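Local coordinates for inosine-uridine preferring nucleoside hydrolase family protein (Bacillus anthracis, PDB 2C40), which belongs to the inosine-uridine preferring nucleoside hydrolase family and holds a calcium ion and alpha-D-ribofuranose together in one pocket, at residues 13-18 and 49-54; 246-251 and 297-302. All blocks are in the same frame, centred on the assembly; numbering follows the deposited sequence. Where two conformers were deposited one is given.

Interaction 1 and interaction 2 lie in one alpha/beta domain built on a mixed, largely parallel sheet. Their centres are about 16 Å apart. They follow one another along the chain: both segments of interaction 1 come earlier than those of interaction 2. Helix 12-21 packs on helix 41-55 in the first. Helix 246-255 packs on helix 296-308 in the second. Helices 12-21 and 246-255 also touch each other, where Ser-17 rests against Val-248. Each of these two helices sends an aspartate, Asp-14 or Asp-247, to the same calcium ion. Asp-9 and Thr-125 add further protein ligands. Two helix contacts distant in sequence thus flank one metal and ribofuranose site.

Interaction 1: residues 13-18 and 49-54; sequences DDLVSL and RKIIDR. With CA (calcium ion), chain C.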
loop_
_atom_site.group_PDB
_atom_site.type_symbol
_atom_site.label_atom_id
_atom_site.label_comp_id
_atom_site.label_asym_id
_atom_site.label_seq_id
_atom_site.Cartn_x
_atom_site.Cartn_y
_atom_site.Cartn_z
ATOM N N ASP A 13 3.015 -8.041 8.832
ATOM C CA ASP A 13 2.890 -8.472 10.239
ATOM C C ASP A 13 4.219 -8.954 10.856
ATOM O O ASP A 13 4.362 -8.938 12.075
ATOM C CB ASP A 13 1.693 -9.439 10.477
ATOM C CG ASP A 13 1.830 -10.753 9.763
ATOM O OD1 ASP A 13 2.902 -10.961 9.147
ATOM O OD2 ASP A 13 0.864 -11.577 9.827
ATOM N N ASP A 14 5.182 -9.343 10.012
ATOM C CA ASP A 14 6.561 -9.596 10.441
ATOM C C ASP A 14 7.208 -8.318 10.933
ATOM O O ASP A 14 7.894 -8.292 11.938
ATOM C CB ASP A 14 7.416 -10.123 9.272
ATOM C CG ASP A 14 6.985 -11.503 8.797
ATOM O OD1 ASP A 14 7.419 -12.519 9.394
ATOM O OD2 ASP A 14 6.193 -11.589 7.831
ATOM N N LEU A 15 7.021 -7.260 10.173
ATOM C CA LEU A 15 7.644 -5.981 10.478
ATOM C C LEU A 15 6.966 -5.300 11.666
ATOM O O LEU A 15 7.621 -4.629 12.495
ATOM C CB LEU A 15 7.586 -5.062 9.261
ATOM C CG LEU A 15 8.700 -4.889 8.231
ATOM C CD1 LEU A 15 9.888 -5.882 8.193
ATOM C CD2 LEU A 15 8.070 -4.686 6.819
ATOM N N VAL A 16 5.664 -5.441 11.737
ATOM C CA VAL A 16 4.932 -4.982 12.908
ATOM C C VAL A 16 5.375 -5.755 14.164
ATOM O O VAL A 16 5.427 -5.202 15.270
ATOM C CB VAL A 16 3.420 -5.080 12.678
ATOM C CG1 VAL A 16 2.697 -4.975 13.985
ATOM C CG2 VAL A 16 2.975 -3.986 11.682
ATOM N N SER A 17 5.692 -7.038 13.977
ATOM C CA SER A 17 6.099 -7.903 15.076
ATOM C C SER A 17 7.445 -7.428 15.592
ATOM O O SER A 17 7.635 -7.324 16.784
ATOM C CB SER A 17 6.228 -9.369 14.617
ATOM O OG SER A 17 4.988 -10.028 14.388
ATOM N N LEU A 18 8.384 -7.138 14.688
ATOM C CA LEU A 18 9.653 -6.572 15.080
ATOM C C LEU A 18 9.475 -5.324 15.934
ATOM O O LEU A 18 10.033 -5.209 17.032
ATOM C CB LEU A 18 10.490 -6.243 13.848
ATOM C CG LEU A 18 11.840 -5.595 14.124
ATOM C CD1 LEU A 18 12.742 -6.528 14.867
ATOM C CD2 LEU A 18 12.476 -5.155 12.822
ATOM N N ARG A 49 16.003 -2.598 9.708
ATOM C CA ARG A 49 17.033 -1.723 10.245
ATOM C C ARG A 49 16.510 -0.374 10.703
ATOM O O ARG A 49 16.906 0.109 11.755
ATOM C CB ARG A 49 18.174 -1.562 9.239
ATOM C CG ARG A 49 18.964 -2.891 9.043
ATOM C CD ARG A 49 19.731 -2.885 7.738
ATOM N NE ARG A 49 20.790 -1.897 7.779
ATOM C CZ ARG A 49 21.378 -1.333 6.720
ATOM N NH1 ARG A 49 20.974 -1.597 5.489
ATOM N NH2 ARG A 49 22.386 -0.475 6.911
ATOM N N LYS A 50 15.627 0.224 9.909
ATOM C CA LYS A 50 15.008 1.525 10.246
ATOM C C LYS A 50 14.045 1.401 11.449
ATOM O O LYS A 50 13.856 2.332 12.228
ATOM C CB LYS A 50 14.237 2.090 9.042
ATOM C CG LYS A 50 15.071 2.321 7.770
ATOM C CD LYS A 50 14.262 2.974 6.686
ATOM C CE LYS A 50 14.991 2.912 5.372
ATOM N NZ LYS A 50 14.153 3.465 4.292
ATOM N N ILE A 51 13.431 0.242 11.590
ATOM C CA ILE A 51 12.515 0.019 12.720
ATOM C C ILE A 51 13.323 -0.068 14.012
ATOM O O ILE A 51 12.934 0.496 15.030
ATOM C CB ILE A 51 11.629 -1.217 12.507
ATOM C CG1 ILE A 51 10.611 -0.913 11.425
ATOM C CG2 ILE A 51 10.894 -1.592 13.806
ATOM C CD1 ILE A 51 9.850 -2.136 10.855
ATOM N N ILE A 52 14.456 -0.758 13.943
ATOM C CA ILE A 52 15.340 -0.906 15.089
ATOM C C ILE A 52 15.920 0.472 15.423
ATOM O O ILE A 52 15.903 0.872 16.576
ATOM C CB ILE A 52 16.437 -1.931 14.811
ATOM C CG1 ILE A 52 15.839 -3.316 14.617
ATOM C CG2 ILE A 52 17.446 -1.995 15.964
ATOM C CD1 ILE A 52 16.824 -4.289 13.962
ATOM N N ASP A 53 16.373 1.224 14.413
ATOM C CA ASP A 53 16.835 2.585 14.652
ATOM C C ASP A 53 15.811 3.456 15.377
ATOM O O ASP A 53 16.118 4.067 16.401
ATOM C CB ASP A 53 17.161 3.320 13.339
ATOM C CG ASP A 53 18.458 2.874 12.714
ATOM O OD1 ASP A 53 19.058 1.907 13.179
ATOM O OD2 ASP A 53 18.870 3.487 11.715
ATOM N N ARG A 54 14.608 3.540 14.827
ATOM C CA ARG A 54 13.619 4.477 15.350
ATOM C C ARG A 54 13.023 4.002 16.677
ATOM O O ARG A 54 12.844 4.806 17.604
ATOM C CB ARG A 54 12.506 4.710 14.346
ATOM C CG ARG A 54 11.468 5.726 14.805
ATOM C CD ARG A 54 11.516 7.017 13.998
ATOM N NE ARG A 54 10.759 8.090 14.652
ATOM C CZ ARG A 54 10.263 9.167 14.034
ATOM N NH1 ARG A 54 10.409 9.318 12.713
ATOM N NH2 ARG A 54 9.591 10.085 14.738
HETATM CA CA CA C . 5.532 -13.903 7.809
HETATM O O HOH W 1 5.344 -15.595 6.018
#
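The carbonyl oxygen of Asp-13 takes two bonds from Ser-17, the residue just before Leu-18, which meets Ile-51 and Ile-52. Ser-17 OG lies 2.6 Å from Asp-13 O, and the C=O...OG angle is 153°. The backbone N of Ser-17 reaches the same Asp-13 O at 3.0 Å. The contact belongs to the alpha/beta fold of the nucleoside hydrolase family. Helix 12-21 leads from strand 2-8 to the adjacent parallel strand 27-34. Helix 41-55 leads from there to strand 62-64. The two segments run nearly parallel, with their axes at 24°, and no hydrogen bond joins them. The interface is wholly apolar in its side chains. Ile-51 has the most surface covered, and its two branches part company. CG2 packs against Leu-18, with Leu-18 CD2 at 4.0 Å from Ile-51 CG2. The CD1 end turns instead to Leu-15, whose chain it crosses at about a right angle. Leu-18 CG is anti to the backbone N (chi1 178°), which lets CD2 reach the other helix. Leu-18 CD2 also rests on Ile-52 CG1 at 4.2 Å. On helix 12-21, Asp-14 grips the calcium ion with both carboxylate oxygens, unevenly: OD2 is 2.4 Å from the metal and OD1 2.8 Å. Phe-6 and His-8 of strand 2-8 lie against this helix. Ile-51 CD1 comes within 3.7 Å of the backbone oxygen Leu-15 O.

Interaction 2: residues 246-251 and 297-302; sequences WDVLTA and DRFFDY. With CA (calcium ion), chain C; RIB (alpha-D-ribofuranose), chain D.
Phe-299 reaches from helix 296-308 to the flank of Leu-249 and Val-248 with CE2 and CZ. It has the most surface covered of any residue here. With chi1 at 174°, CG points away from the backbone N and the ring extends across to helix 246-255. The CE2 atom of Phe-299 comes 3.7 Å from Leu-249 CA, so the ring sits close against the helix backbone itself. Leu-249 CD2 packs on the same Phe-299 CE2 at 3.9 Å, the two side chains crossing at about a right angle. Val-248 meets the far end of the ring, CG1 to Phe-299 CZ at 4.1 Å. Phe-299 CD1, across the ring from CE2, stands over the centre of the Phe-300 ring. Both helices belong to the alpha/beta fold of the family: helix 246-255 precedes strand 261-269, and helix 296-308 follows the neighbouring antiparallel strand 286-292. Leu-249 and Thr-250 also touch Ile-194 of strand 191-194. Thr-250 OG1 bonds to Trp-246 O at 2.8 Å, while Thr-250 N reaches that oxygen from the opposite face of its plane. The first turn of helix 246-255 brings Asp-247 to the metal site. Asp-247 OD2 binds the calcium ion at 2.5 Å, and Asp-247 OD1 lies 2.6 Å from O3 of alpha-D-ribofuranose. The sugar binds the same metal through O2 and O3, and water 1 is a further ligand.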
loop_
_atom_site.group_PDB
_atom_site.type_symbol
_atom_site.label_atom_id
_atom_site.label_comp_id
_atom_site.label_asym_id
_atom_site.label_seq_id
_atom_site.Cartn_x
_atom_site.Cartn_y
_atom_site.Cartn_z
ATOM N N TRP A 246 -1.345 -13.325 12.247
ATOM C CA TRP A 246 -0.704 -14.574 12.617
ATOM C C TRP A 246 0.656 -14.419 13.227
ATOM O O TRP A 246 0.932 -15.006 14.253
ATOM C CB TRP A 246 -0.533 -15.443 11.405
ATOM C CG TRP A 246 -1.776 -15.993 10.962
ATOM C CD1 TRP A 246 -2.467 -16.990 11.546
ATOM C CD2 TRP A 246 -2.503 -15.596 9.815
ATOM N NE1 TRP A 246 -3.616 -17.235 10.839
ATOM C CE2 TRP A 246 -3.659 -16.399 9.762
ATOM C CE3 TRP A 246 -2.315 -14.608 8.852
ATOM C CZ2 TRP A 246 -4.623 -16.283 8.749
ATOM C CZ3 TRP A 246 -3.278 -14.484 7.845
ATOM C CH2 TRP A 246 -4.415 -15.321 7.807
ATOM N N ASP A 247 1.490 -13.618 12.589
ATOM C CA ASP A 247 2.849 -13.389 13.063
ATOM C C ASP A 247 2.905 -12.559 14.369
ATOM O O ASP A 247 3.714 -12.840 15.255
ATOM C CB ASP A 247 3.660 -12.731 11.962
ATOM C CG ASP A 247 3.701 -13.577 10.696
ATOM O OD1 ASP A 247 3.359 -14.796 10.762
ATOM O OD2 ASP A 247 4.134 -13.049 9.653
ATOM N N VAL A 248 2.019 -11.563 14.470
ATOM C CA VAL A 248 1.959 -10.678 15.609
ATOM C C VAL A 248 1.545 -11.501 16.842
ATOM O O VAL A 248 2.056 -11.259 17.931
ATOM C CB VAL A 248 1.003 -9.478 15.371
ATOM C CG1 VAL A 248 0.843 -8.663 16.606
ATOM C CG2 VAL A 248 1.540 -8.561 14.276
ATOM N N LEU A 249 0.634 -12.449 16.651
ATOM C CA LEU A 249 0.168 -13.300 17.703
ATOM C C LEU A 249 1.274 -14.257 18.151
ATOM O O LEU A 249 1.394 -14.566 19.331
ATOM C CB LEU A 249 -1.012 -14.114 17.240
ATOM C CG LEU A 249 -1.753 -15.035 18.212
ATOM C CD1 LEU A 249 -1.322 -16.441 18.002
ATOM C CD2 LEU A 249 -1.653 -14.618 19.698
ATOM N N THR A 250 2.031 -14.761 17.185
ATOM C CA THR A 250 3.203 -15.601 17.443
ATOM C C THR A 250 4.206 -14.875 18.325
ATOM O O THR A 250 4.672 -15.441 19.321
ATOM C CB THR A 250 3.884 -16.034 16.119
ATOM O OG1 THR A 250 2.914 -16.657 15.250
ATOM C CG2 THR A 250 5.005 -16.998 16.368
ATOM N N ALA A 251 4.498 -13.628 17.966
ATOM C CA ALA A 251 5.434 -12.765 18.703
ATOM C C ALA A 251 4.902 -12.380 20.077
ATOM O O ALA A 251 5.669 -12.311 21.038
ATOM C CB ALA A 251 5.731 -11.521 17.892
ATOM N N ASP A 297 -9.554 -9.685 23.993
ATOM C CA ASP A 297 -9.382 -8.387 24.644
ATOM C C ASP A 297 -7.952 -8.201 25.156
ATOM O O ASP A 297 -7.367 -7.158 24.984
ATOM C CB ASP A 297 -10.410 -8.178 25.792
ATOM C CG ASP A 297 -11.843 -8.020 25.284
ATOM O OD1 ASP A 297 -12.025 -7.887 24.077
ATOM O OD2 ASP A 297 -12.815 -8.022 26.076
ATOM N N ARG A 298 -7.399 -9.216 25.796
ATOM C CA ARG A 298 -6.022 -9.114 26.278
ATOM C C ARG A 298 -5.026 -9.002 25.150
ATOM O O ARG A 298 -4.075 -8.242 25.234
ATOM C CB ARG A 298 -5.683 -10.296 27.149
ATOM C CG ARG A 298 -6.483 -10.273 28.445
ATOM C CD ARG A 298 -5.566 -10.457 29.628
ATOM N NE ARG A 298 -5.364 -11.858 29.921
ATOM C CZ ARG A 298 -4.224 -12.421 30.335
ATOM N NH1 ARG A 298 -3.085 -11.741 30.460
ATOM N NH2 ARG A 298 -4.236 -13.714 30.613
ATOM N N PHE A 299 -5.240 -9.760 24.091
ATOM C CA PHE A 299 -4.317 -9.719 22.929
ATOM C C PHE A 299 -4.271 -8.312 22.354
ATOM O O PHE A 299 -3.215 -7.692 22.250
ATOM C CB PHE A 299 -4.738 -10.738 21.861
ATOM C CG PHE A 299 -3.940 -10.651 20.616
ATOM C CD1 PHE A 299 -4.545 -10.290 19.402
ATOM C CD2 PHE A 299 -2.570 -10.871 20.656
ATOM C CE1 PHE A 299 -3.806 -10.220 18.250
ATOM C CE2 PHE A 299 -1.798 -10.770 19.498
ATOM C CZ PHE A 299 -2.398 -10.437 18.302
ATOM N N PHE A 300 -5.418 -7.789 21.996
ATOM C CA PHE A 300 -5.470 -6.455 21.411
ATOM C C PHE A 300 -5.093 -5.358 22.384
ATOM O O PHE A 300 -4.478 -4.399 21.970
ATOM C CB PHE A 300 -6.843 -6.192 20.769
ATOM C CG PHE A 300 -7.042 -6.958 19.517
ATOM C CD1 PHE A 300 -7.939 -8.026 19.453
ATOM C CD2 PHE A 300 -6.276 -6.663 18.416
ATOM C CE1 PHE A 300 -8.098 -8.753 18.268
ATOM C CE2 PHE A 300 -6.419 -7.376 17.239
ATOM C CZ PHE A 300 -7.323 -8.427 17.154
ATOM N N ASP A 301 -5.428 -5.493 23.667
ATOM C CA ASP A 301 -4.960 -4.513 24.665
ATOM C C ASP A 301 -3.422 -4.544 24.799
ATOM O O ASP A 301 -2.760 -3.534 24.958
ATOM C CB ASP A 301 -5.595 -4.782 26.020
ATOM C CG ASP A 301 -5.180 -3.778 27.050
ATOM O OD1 ASP A 301 -5.603 -2.605 26.946
ATOM O OD2 ASP A 301 -4.439 -4.159 27.984
ATOM N N TYR A 302 -2.865 -5.727 24.720
ATOM C CA TYR A 302 -1.429 -5.907 24.888
ATOM C C TYR A 302 -0.644 -5.184 23.775
ATOM O O TYR A 302 0.278 -4.413 24.035
ATOM C CB TYR A 302 -1.140 -7.402 24.891
ATOM C CG TYR A 302 0.295 -7.798 24.990
ATOM C CD1 TYR A 302 0.828 -8.726 24.110
ATOM C CD2 TYR A 302 1.119 -7.253 25.967
ATOM C CE1 TYR A 302 2.143 -9.129 24.224
ATOM C CE2 TYR A 302 2.434 -7.639 26.087
ATOM C CZ TYR A 302 2.945 -8.573 25.203
ATOM O OH TYR A 302 4.268 -8.952 25.298
HETATM CA CA CA C . 5.532 -13.903 7.809
HETATM O O5 RIB D . 0.720 -18.406 6.006
HETATM C C5 RIB D . 0.705 -17.186 6.798
HETATM C C4 RIB D . 2.014 -16.438 6.536
HETATM O O4 RIB D . 1.981 -16.019 5.155
HETATM C C3 RIB D . 2.350 -15.208 7.403
HETATM O O3 RIB D . 3.474 -15.550 8.278
HETATM C C2 RIB D . 2.563 -13.997 6.390
HETATM O O2 RIB D . 3.728 -13.050 6.445
HETATM C C1 RIB D . 2.488 -14.669 4.995
HETATM O O HOH W 1 5.344 -15.595 6.018
#